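PDB 1H7E: 3-deoxy-manno-octulosonate cytidylyltransferase from Escherichia coli, which catalyses the coupling of CTP with 3-deoxy-manno-octulosonate (KDO) to give CMP-KDO and diphosphate, probably activating the sugar for incorporation into lipopolysaccharide. Local coordinates for residues Pro53-Glu56 with Gln57-Ala61; Tyr176-Arg179 with Arg180-Gln184; Glu198-Glu201 with Gln202-Leu205. One frame throughout, in Å; residues are numbered along the deposited sequence.

Interaction 1 (Pro53-Glu56 with Gln57-Ala61); sequences PRVE and QAVQA
E56 and Q60, one helical turn apart, lie side by side with their side chains pointing the same way, and their flat ends are turned 37° against each other. The methylene CG of E56 stands 3.7 Å from the amide nitrogen NE2 of Q60, while OE2 of E56 is 3.8 Å from that same NE2; these lengths indicate van der Waals contact between a carboxylate arm and an amide arm rather than a direct polar bond. The first torsions explain the pairing. E56 carries CG opposite its backbone N (chi1 173°) and stays extended beyond it, whereas Q60 sets CG beside its own N (chi1 -77°), which leans its chain back over the preceding turn and brings CG of Q60 to 3.5 Å from E56 O.

On another side of the helix the branched pair V55 and V59 cross obliquely, CG1 of V55 meeting CG2 of V59 at 4.1 Å. That CG2 of V59 also comes to 3.0 Å from V55 O, a tight approach for a methyl group against a carbonyl. Both valines are buried: V55 packs on A9, Y11 and P20, and V59 rests on V48 and A66 of the neighbouring strands. R54 instead turns away from the following turn, forming a salt bridge with D52 and a cation-pi contact with Y11.

Four successive i to i+4 backbone hydrogen bonds set this spacing, among them V59 N to V55 O at 2.8 Å and Q60 N to E56 O at 3.0 Å. With V55 and V59 facing the sheet, Q57 and Q60 exposed, and E56 at the border touching T50, A66 and M68, this is an amphipathic crossover helix, the connection in the beta-alpha-beta unit formed by strand 45-50, helix 53-61 and strand 65-68.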
ATOM      1  N   PRO A  53     -12.397  33.310  16.557  1.00 43.51           N
ATOM      2  CA  PRO A  53     -13.223  34.473  16.189  1.00 42.24           C
ATOM      3  C   PRO A  53     -12.511  35.520  15.334  1.00 42.06           C
ATOM      4  O   PRO A  53     -13.157  36.257  14.585  1.00 42.17           O
ATOM      5  CB  PRO A  53     -13.656  35.042  17.547  1.00 42.61           C
ATOM      6  CG  PRO A  53     -12.543  34.630  18.462  1.00 43.67           C
ATOM      7  CD  PRO A  53     -12.266  33.214  18.023  1.00 43.45           C
ATOM      8  N   ARG A  54     -11.188  35.593  15.446  1.00 41.45           N
ATOM      9  CA  ARG A  54     -10.418  36.548  14.650  1.00 42.80           C
ATOM     10  C   ARG A  54     -10.486  36.153  13.168  1.00 41.23           C
ATOM     11  O   ARG A  54     -10.644  37.016  12.288  1.00 41.43           O
ATOM     12  CB  ARG A  54      -8.960  36.609  15.134  1.00 47.24           C
ATOM     13  CG  ARG A  54      -8.801  37.104  16.572  1.00 52.97           C
ATOM     14  CD  ARG A  54      -7.351  37.020  17.066  1.00 61.10           C
ATOM     15  NE  ARG A  54      -6.925  35.648  17.363  1.00 66.94           N
ATOM     16  CZ  ARG A  54      -5.795  35.315  17.990  1.00 69.68           C
ATOM     17  NH1 ARG A  54      -4.945  36.252  18.406  1.00 70.17           N
ATOM     18  NH2 ARG A  54      -5.512  34.034  18.200  1.00 70.36           N
ATOM     19  N   VAL A  55     -10.412  34.844  12.907  1.00 35.97           N
ATOM     20  CA  VAL A  55     -10.482  34.317  11.548  1.00 31.49           C
ATOM     21  C   VAL A  55     -11.913  34.445  11.024  1.00 31.70           C
ATOM     22  O   VAL A  55     -12.133  34.844   9.872  1.00 30.21           O
ATOM     23  CB  VAL A  55     -10.008  32.831  11.478  1.00 29.69           C
ATOM     24  CG1 VAL A  55     -10.259  32.240  10.092  1.00 26.57           C
ATOM     25  CG2 VAL A  55      -8.541  32.741  11.788  1.00 29.22           C
ATOM     26  N   GLU A  56     -12.885  34.122  11.876  1.00 30.12           N
ATOM     27  CA  GLU A  56     -14.286  34.219  11.497  1.00 32.12           C
ATOM     28  C   GLU A  56     -14.579  35.650  11.070  1.00 35.86           C
ATOM     29  O   GLU A  56     -15.227  35.880  10.049  1.00 33.56           O
ATOM     30  CB  GLU A  56     -15.173  33.865  12.674  1.00 35.09           C
ATOM     31  CG  GLU A  56     -16.646  34.110  12.408  1.00 37.22           C
ATOM     32  CD  GLU A  56     -17.471  34.015  13.669  1.00 40.37           C
ATOM     33  OE1 GLU A  56     -17.028  34.548  14.718  1.00 42.98           O
ATOM     34  OE2 GLU A  56     -18.552  33.395  13.612  1.00 41.37           O
ATOM     35  N   GLN A  57     -14.099  36.601  11.868  1.00 37.87           N
ATOM     36  CA  GLN A  57     -14.270  38.022  11.582  1.00 43.20           C
ATOM     37  C   GLN A  57     -13.598  38.415  10.271  1.00 39.30           C
ATOM     38  O   GLN A  57     -14.210  39.091   9.437  1.00 39.31           O
ATOM     39  CB  GLN A  57     -13.710  38.879  12.728  1.00 50.47           C
ATOM     40  CG  GLN A  57     -14.753  39.254  13.772  1.00 63.15           C
ATOM     41  CD  GLN A  57     -15.956  39.961  13.154  1.00 70.30           C
ATOM     42  OE1 GLN A  57     -15.878  41.142  12.787  1.00 73.46           O
ATOM     43  NE2 GLN A  57     -17.070  39.233  13.011  1.00 72.88           N
ATOM     44  N   ALA A  58     -12.339  38.002  10.103  1.00 35.22           N
ATOM     45  CA  ALA A  58     -11.579  38.311   8.890  1.00 33.72           C
ATOM     46  C   ALA A  58     -12.307  37.774   7.659  1.00 32.28           C
ATOM     47  O   ALA A  58     -12.357  38.428   6.618  1.00 32.66           O
ATOM     48  CB  ALA A  58     -10.184  37.725   8.976  1.00 34.61           C
ATOM     49  N   VAL A  59     -12.908  36.596   7.798  1.00 27.92           N
ATOM     50  CA  VAL A  59     -13.631  35.987   6.698  1.00 27.23           C
ATOM     51  C   VAL A  59     -14.906  36.773   6.357  1.00 29.84           C
ATOM     52  O   VAL A  59     -15.155  37.113   5.198  1.00 29.78           O
ATOM     53  CB  VAL A  59     -13.932  34.507   7.010  1.00 26.63           C
ATOM     54  CG1 VAL A  59     -14.857  33.923   5.951  1.00 22.14           C
ATOM     55  CG2 VAL A  59     -12.607  33.717   7.090  1.00 20.82           C
ATOM     56  N   GLN A  60     -15.699  37.088   7.372  1.00 33.62           N
ATOM     57  CA  GLN A  60     -16.928  37.850   7.163  1.00 38.12           C
ATOM     58  C   GLN A  60     -16.633  39.235   6.562  1.00 35.76           C
ATOM     59  O   GLN A  60     -17.359  39.709   5.677  1.00 34.49           O
ATOM     60  CB  GLN A  60     -17.703  37.959   8.481  1.00 41.73           C
ATOM     61  CG  GLN A  60     -18.440  36.674   8.815  1.00 50.38           C
ATOM     62  CD  GLN A  60     -18.987  36.643  10.228  1.00 56.19           C
ATOM     63  OE1 GLN A  60     -18.857  37.608  10.989  1.00 58.72           O
ATOM     64  NE2 GLN A  60     -19.591  35.514  10.595  1.00 58.87           N
ATOM     65  N   ALA A  61     -15.517  39.830   6.989  1.00 35.09           N
ATOM     66  CA  ALA A  61     -15.091  41.140   6.500  1.00 33.26           C
ATOM     67  C   ALA A  61     -14.962  41.172   4.970  1.00 32.33           C
ATOM     68  O   ALA A  61     -15.172  42.223   4.363  1.00 32.70           O
ATOM     69  CB  ALA A  61     -13.790  41.553   7.161  1.00 32.26           C
TER

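Interaction 2 (Tyr176-Arg179 with Arg180-Gln184); sequences YAYR and RDVLQ
R179 O accepts the backbone N-H of V182 at 3.1 Å, with R179 at the N-cap position of the helix that follows. The bond is bent, and its donor stands 56° out of the carbonyl plane, as the chain swings from strand into helix with segment axes 83° apart.

Inside this corner Y178 and L183 cross at about a right angle. CB of Y178 lies 3.9 Å from CG of L183, and CD2 of L183 sits over one ring face, toward its rim, 4.1 Å from CG of Y178. L183 reaches there because its CG stands beside its own backbone N (chi1 -65°). An alanine at L183 would remove both methyl branches and would probably leave that part of the Y178 ring face without its cover, opening a gap at the corner.

R179 and D181 run side by side, yet NE of R179 is 5.9 Å from OD1 of D181, too far for a salt bridge. NH1 of R179 is instead hydrogen-bonded to the carbonyls of L120 and M114. The chemistry thus implies a corner joined by one bent backbone bond and apolar packing, with the R179 guanidinium probably stabilised by those carbonyl oxygens rather than by D181.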
ATOM      1  N   TYR A 176      -8.885  16.589  -0.444  1.00 10.91           N
ATOM      2  CA  TYR A 176      -9.766  15.422  -0.468  1.00 10.88           C
ATOM      3  C   TYR A 176     -11.212  15.743  -0.810  1.00 14.00           C
ATOM      4  O   TYR A 176     -11.675  16.848  -0.532  1.00 15.11           O
ATOM      5  CB  TYR A 176      -9.813  14.785   0.921  1.00 11.41           C
ATOM      6  CG  TYR A 176      -8.507  14.272   1.467  1.00 11.95           C
ATOM      7  CD1 TYR A 176      -7.642  15.119   2.164  1.00 15.53           C
ATOM      8  CD2 TYR A 176      -8.162  12.927   1.340  1.00 13.11           C
ATOM      9  CE1 TYR A 176      -6.459  14.632   2.730  1.00 16.61           C
ATOM     10  CE2 TYR A 176      -6.986  12.425   1.904  1.00 13.43           C
ATOM     11  CZ  TYR A 176      -6.148  13.279   2.594  1.00 14.66           C
ATOM     12  OH  TYR A 176      -5.014  12.782   3.181  1.00 18.57           O
ATOM     13  N   ALA A 177     -11.899  14.779  -1.423  1.00 12.12           N
ATOM     14  CA  ALA A 177     -13.338  14.870  -1.723  1.00 11.15           C
ATOM     15  C   ALA A 177     -13.926  13.645  -1.003  1.00 13.54           C
ATOM     16  O   ALA A 177     -13.450  12.516  -1.181  1.00 14.68           O
ATOM     17  CB  ALA A 177     -13.613  14.786  -3.221  1.00 11.48           C
ATOM     18  N   TYR A 178     -14.920  13.870  -0.152  1.00 11.20           N
ATOM     19  CA  TYR A 178     -15.556  12.788   0.593  1.00 11.41           C
ATOM     20  C   TYR A 178     -17.029  12.738   0.301  1.00 14.46           C
ATOM     21  O   TYR A 178     -17.668  13.773   0.239  1.00 15.50           O
ATOM     22  CB  TYR A 178     -15.478  13.023   2.105  1.00 14.17           C
ATOM     23  CG  TYR A 178     -14.100  13.128   2.686  1.00 14.90           C
ATOM     24  CD1 TYR A 178     -13.433  11.993   3.158  1.00 15.03           C
ATOM     25  CD2 TYR A 178     -13.481  14.361   2.827  1.00 11.96           C
ATOM     26  CE1 TYR A 178     -12.193  12.090   3.762  1.00 15.68           C
ATOM     27  CE2 TYR A 178     -12.222  14.465   3.433  1.00 15.87           C
ATOM     28  CZ  TYR A 178     -11.597  13.322   3.897  1.00 16.24           C
ATOM     29  OH  TYR A 178     -10.379  13.412   4.519  1.00 23.04           O
ATOM     30  N   ARG A 179     -17.557  11.532   0.140  1.00 14.43           N
ATOM     31  CA  ARG A 179     -18.989  11.316  -0.029  1.00 14.64           C
ATOM     32  C   ARG A 179     -19.566  11.533   1.394  1.00 15.91           C
ATOM     33  O   ARG A 179     -18.888  11.273   2.407  1.00 11.28           O
ATOM     34  CB  ARG A 179     -19.249   9.872  -0.444  1.00 18.96           C
ATOM     35  CG  ARG A 179     -20.265   9.709  -1.509  1.00 27.28           C
ATOM     36  CD  ARG A 179     -19.575   9.431  -2.803  1.00 31.55           C
ATOM     37  NE  ARG A 179     -20.342   9.942  -3.933  1.00 38.89           N
ATOM     38  CZ  ARG A 179     -19.889   9.989  -5.182  1.00 41.43           C
ATOM     39  NH1 ARG A 179     -18.659   9.545  -5.467  1.00 36.86           N
ATOM     40  NH2 ARG A 179     -20.654  10.514  -6.139  1.00 42.98           N
ATOM     41  N   ARG A 180     -20.805  12.020   1.475  1.00 14.32           N
ATOM     42  CA  ARG A 180     -21.450  12.277   2.763  1.00 15.30           C
ATOM     43  C   ARG A 180     -21.469  11.061   3.709  1.00 12.73           C
ATOM     44  O   ARG A 180     -21.165  11.186   4.907  1.00 13.24           O
ATOM     45  CB  ARG A 180     -22.884  12.796   2.526  1.00 12.95           C
ATOM     46  CG  ARG A 180     -23.620  13.197   3.794  1.00 18.49           C
ATOM     47  CD  ARG A 180     -24.973  13.861   3.490  1.00 22.58           C
ATOM     48  NE  ARG A 180     -25.762  14.032   4.708  1.00 23.57           N
ATOM     49  CZ  ARG A 180     -25.696  15.076   5.535  1.00 25.27           C
ATOM     50  NH1 ARG A 180     -24.888  16.093   5.291  1.00 24.50           N
ATOM     51  NH2 ARG A 180     -26.391  15.062   6.667  1.00 27.26           N
ATOM     52  N   ASP A 181     -21.801   9.890   3.181  1.00 15.15           N
ATOM     53  CA  ASP A 181     -21.871   8.695   4.026  1.00 17.55           C
ATOM     54  C   ASP A 181     -20.550   8.298   4.686  1.00 18.23           C
ATOM     55  O   ASP A 181     -20.562   7.682   5.749  1.00 18.67           O
ATOM     56  CB  ASP A 181     -22.501   7.509   3.285  1.00 27.10           C
ATOM     57  CG  ASP A 181     -21.768   7.156   2.005  1.00 34.35           C
ATOM     58  OD1 ASP A 181     -22.361   7.292   0.918  1.00 40.79           O
ATOM     59  OD2 ASP A 181     -20.602   6.716   2.081  1.00 46.49           O
ATOM     60  N   VAL A 182     -19.416   8.697   4.103  1.00 15.41           N
ATOM     61  CA  VAL A 182     -18.117   8.382   4.706  1.00 14.90           C
ATOM     62  C   VAL A 182     -17.932   9.200   5.972  1.00 15.54           C
ATOM     63  O   VAL A 182     -17.505   8.683   7.007  1.00 15.14           O
ATOM     64  CB  VAL A 182     -16.938   8.663   3.734  1.00 15.89           C
ATOM     65  CG1 VAL A 182     -15.601   8.438   4.443  1.00 17.00           C
ATOM     66  CG2 VAL A 182     -17.040   7.742   2.531  1.00 16.29           C
ATOM     67  N   LEU A 183     -18.310  10.474   5.899  1.00 13.66           N
ATOM     68  CA  LEU A 183     -18.189  11.375   7.028  1.00 10.62           C
ATOM     69  C   LEU A 183     -19.173  11.028   8.152  1.00 12.74           C
ATOM     70  O   LEU A 183     -18.834  11.189   9.326  1.00 14.47           O
ATOM     71  CB  LEU A 183     -18.357  12.821   6.567  1.00 16.08           C
ATOM     72  CG  LEU A 183     -17.253  13.319   5.614  1.00 14.70           C
ATOM     73  CD1 LEU A 183     -17.616  14.683   5.101  1.00 15.75           C
ATOM     74  CD2 LEU A 183     -15.896  13.368   6.323  1.00 15.91           C
ATOM     75  N   GLN A 184     -20.348  10.508   7.798  1.00 13.37           N
ATOM     76  CA  GLN A 184     -21.359  10.114   8.802  1.00 16.99           C
ATOM     77  C   GLN A 184     -20.906   8.921   9.635  1.00 20.26           C
ATOM     78  O   GLN A 184     -21.285   8.781  10.803  1.00 21.90           O
ATOM     79  CB  GLN A 184     -22.684   9.749   8.141  1.00 16.27           C
ATOM     80  CG  GLN A 184     -23.393  10.939   7.537  1.00 20.42           C
ATOM     81  CD  GLN A 184     -24.691  10.574   6.858  1.00 24.45           C
ATOM     82  OE1 GLN A 184     -24.716   9.779   5.921  1.00 26.92           O
ATOM     83  NE2 GLN A 184     -25.777  11.185   7.305  1.00 27.24           N
TER

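Interaction 3 (Glu198-Glu201 with Gln202-Leu205); sequences ESLE and QLRL
Two backbone hydrogen bonds carry the turn: L203 N to L200 O at 3.1 Å, closing a type I beta turn, and R204 N to E201 O at 2.9 Å. In each the donor stands 47° above the carbonyl plane.

The apolar contacts gather on L203, whose CD1 methyl reaches CG of E198 at 4.0 Å and CB of L200 at 4.1 Å.

Amide contacts come from Q202. Its CG sits between the backbone N and the carbonyl carbon (chi1 64°), and a bend at chi2 then brings OE1 of Q202 back to 3.5 Å from CB of L200. The same oxygen is 3.3 Å from E201 N, but the angle is too poor for a hydrogen bond.

Among the charged groups, CG of E201 lies over one face of the R204 guanidinium, 4.2 Å from NH2. That NH2 forms a salt bridge with E195, and OE2 of E201 is hydrogen-bonded to Y186 OH, though the place of that oxygen is doubtful. OE2 of E198 is gripped by S154 OG, Y152 OH and the backbone N of Y160 in the second subunit. The chemistry implies a turn shaped by backbone bonds and aliphatic packing, whose charged ends are held by the rest of the chain, E198 being bonded to the second subunit as well.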
ATOM      1  N   GLU A 198       2.980   6.292  11.293  1.00  9.74           N
ATOM      2  CA  GLU A 198       3.342   7.274  10.260  1.00  8.82           C
ATOM      3  C   GLU A 198       2.852   8.687  10.531  1.00 11.33           C
ATOM      4  O   GLU A 198       3.377   9.656   9.966  1.00 12.25           O
ATOM      5  CB  GLU A 198       2.755   6.841   8.910  1.00 11.70           C
ATOM      6  CG  GLU A 198       3.218   5.474   8.381  1.00 11.69           C
ATOM      7  CD  GLU A 198       4.012   5.591   7.097  1.00  9.94           C
ATOM      8  OE1 GLU A 198       4.387   6.721   6.726  1.00  8.42           O
ATOM      9  OE2 GLU A 198       4.272   4.553   6.471  1.00  9.55           O
ATOM     10  N   SER A 199       1.810   8.789  11.354  1.00 11.41           N
ATOM     11  CA  SER A 199       1.169  10.070  11.657  1.00 13.14           C
ATOM     12  C   SER A 199       0.537  10.575  10.343  1.00 11.31           C
ATOM     13  O   SER A 199       0.826  11.673   9.867  1.00 13.41           O
ATOM     14  CB  SER A 199       2.193  11.066  12.228  1.00 16.88           C
ATOM     15  OG  SER A 199       1.546  12.114  12.922  1.00 24.24           O
ATOM     16  N   LEU A 200      -0.283   9.720   9.731  1.00 10.18           N
ATOM     17  CA  LEU A 200      -0.985  10.026   8.462  1.00 10.28           C
ATOM     18  C   LEU A 200      -2.436   9.612   8.663  1.00 12.68           C
ATOM     19  O   LEU A 200      -2.782   8.420   8.662  1.00  8.58           O
ATOM     20  CB  LEU A 200      -0.393   9.262   7.259  1.00  9.06           C
ATOM     21  CG  LEU A 200       1.009   9.663   6.783  1.00 10.04           C
ATOM     22  CD1 LEU A 200       1.517   8.688   5.687  1.00  9.12           C
ATOM     23  CD2 LEU A 200       0.989  11.117   6.300  1.00 10.19           C
ATOM     24  N   GLU A 201      -3.292  10.612   8.840  1.00 11.46           N
ATOM     25  CA  GLU A 201      -4.695  10.357   9.103  1.00 14.58           C
ATOM     26  C   GLU A 201      -5.430   9.565   8.044  1.00 10.13           C
ATOM     27  O   GLU A 201      -6.315   8.769   8.375  1.00 11.75           O
ATOM     28  CB  GLU A 201      -5.435  11.668   9.354  1.00 20.17           C
ATOM     29  CG  GLU A 201      -6.632  11.454  10.265  1.00 35.91           C
ATOM     30  CD  GLU A 201      -7.544  12.672  10.404  1.00 44.06           C
ATOM     31  OE1 GLU A 201      -7.147  13.800  10.019  1.00 47.80           O
ATOM     32  OE2 GLU A 201      -8.674  12.484  10.918  1.00 47.84           O
ATOM     33  N   GLN A 202      -5.052   9.734   6.781  1.00 11.22           N
ATOM     34  CA  GLN A 202      -5.725   9.012   5.703  1.00  9.37           C
ATOM     35  C   GLN A 202      -5.609   7.478   5.811  1.00 10.56           C
ATOM     36  O   GLN A 202      -6.425   6.748   5.254  1.00  8.50           O
ATOM     37  CB  GLN A 202      -5.267   9.511   4.321  1.00 12.90           C
ATOM     38  CG  GLN A 202      -3.777   9.288   3.976  1.00 11.03           C
ATOM     39  CD  GLN A 202      -2.887  10.423   4.432  1.00 13.46           C
ATOM     40  OE1 GLN A 202      -2.989  10.893   5.552  1.00 15.94           O
ATOM     41  NE2 GLN A 202      -1.990  10.861   3.557  1.00 12.67           N
ATOM     42  N   LEU A 203      -4.618   6.990   6.555  1.00 10.06           N
ATOM     43  CA  LEU A 203      -4.453   5.553   6.716  1.00  8.58           C
ATOM     44  C   LEU A 203      -5.566   4.991   7.572  1.00  9.40           C
ATOM     45  O   LEU A 203      -5.791   3.788   7.551  1.00  8.81           O
ATOM     46  CB  LEU A 203      -3.066   5.203   7.288  1.00  9.21           C
ATOM     47  CG  LEU A 203      -1.901   5.526   6.335  1.00 10.94           C
ATOM     48  CD1 LEU A 203      -0.538   5.195   6.989  1.00  8.01           C
ATOM     49  CD2 LEU A 203      -2.087   4.752   5.022  1.00  6.75           C
ATOM     50  N   ARG A 204      -6.281   5.847   8.317  1.00 10.13           N
ATOM     51  CA  ARG A 204      -7.398   5.338   9.126  1.00 10.59           C
ATOM     52  C   ARG A 204      -8.470   4.779   8.186  1.00  9.26           C
ATOM     53  O   ARG A 204      -9.095   3.747   8.470  1.00 10.41           O
ATOM     54  CB  ARG A 204      -8.039   6.421  10.002  1.00 10.92           C
ATOM     55  CG  ARG A 204      -9.093   5.840  10.947  1.00 13.40           C
ATOM     56  CD  ARG A 204      -9.640   6.870  11.920  1.00 10.88           C
ATOM     57  NE  ARG A 204      -8.562   7.628  12.555  1.00 12.38           N
ATOM     58  CZ  ARG A 204      -8.750   8.671  13.353  1.00 18.58           C
ATOM     59  NH1 ARG A 204      -9.982   9.076  13.631  1.00 16.61           N
ATOM     60  NH2 ARG A 204      -7.711   9.365  13.798  1.00 15.94           N
ATOM     61  N   LEU A 205      -8.665   5.452   7.057  1.00  8.28           N
ATOM     62  CA  LEU A 205      -9.660   5.027   6.069  1.00  9.77           C
ATOM     63  C   LEU A 205      -9.269   3.694   5.419  1.00 12.66           C
ATOM     64  O   LEU A 205     -10.110   2.798   5.235  1.00  9.66           O
ATOM     65  CB  LEU A 205      -9.806   6.095   4.983  1.00 10.08           C
ATOM     66  CG  LEU A 205     -10.374   7.438   5.470  1.00 13.01           C
ATOM     67  CD1 LEU A 205     -10.220   8.471   4.355  1.00 11.73           C
ATOM     68  CD2 LEU A 205     -11.831   7.291   5.874  1.00 14.33           C
TER

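From the N terminus the three contacts follow in series, none enclosing or crossing another, and all are local: a helix interior, a strand-to-helix corner and a beta turn between helices. Interaction 1 winds helix 53-61 on the flank formed by strands 45-50 and 65-68, the latter outermost in the mixed sheet within this chain. Interaction 2 turns the chain from strand 169-179, further across that sheet, into helix 180-185; the centres of interactions 1 and 2 are about 27 Å apart. Interaction 3 leads from helix 193-198 into helix 203-207. Interactions 2 and 3 touch: Y176 OH packs 3.4 Å from Q202 CD, and L205 reaches both Y178 and V182. These contacts tie the 203-207 region to strand 169-179 and its following helix.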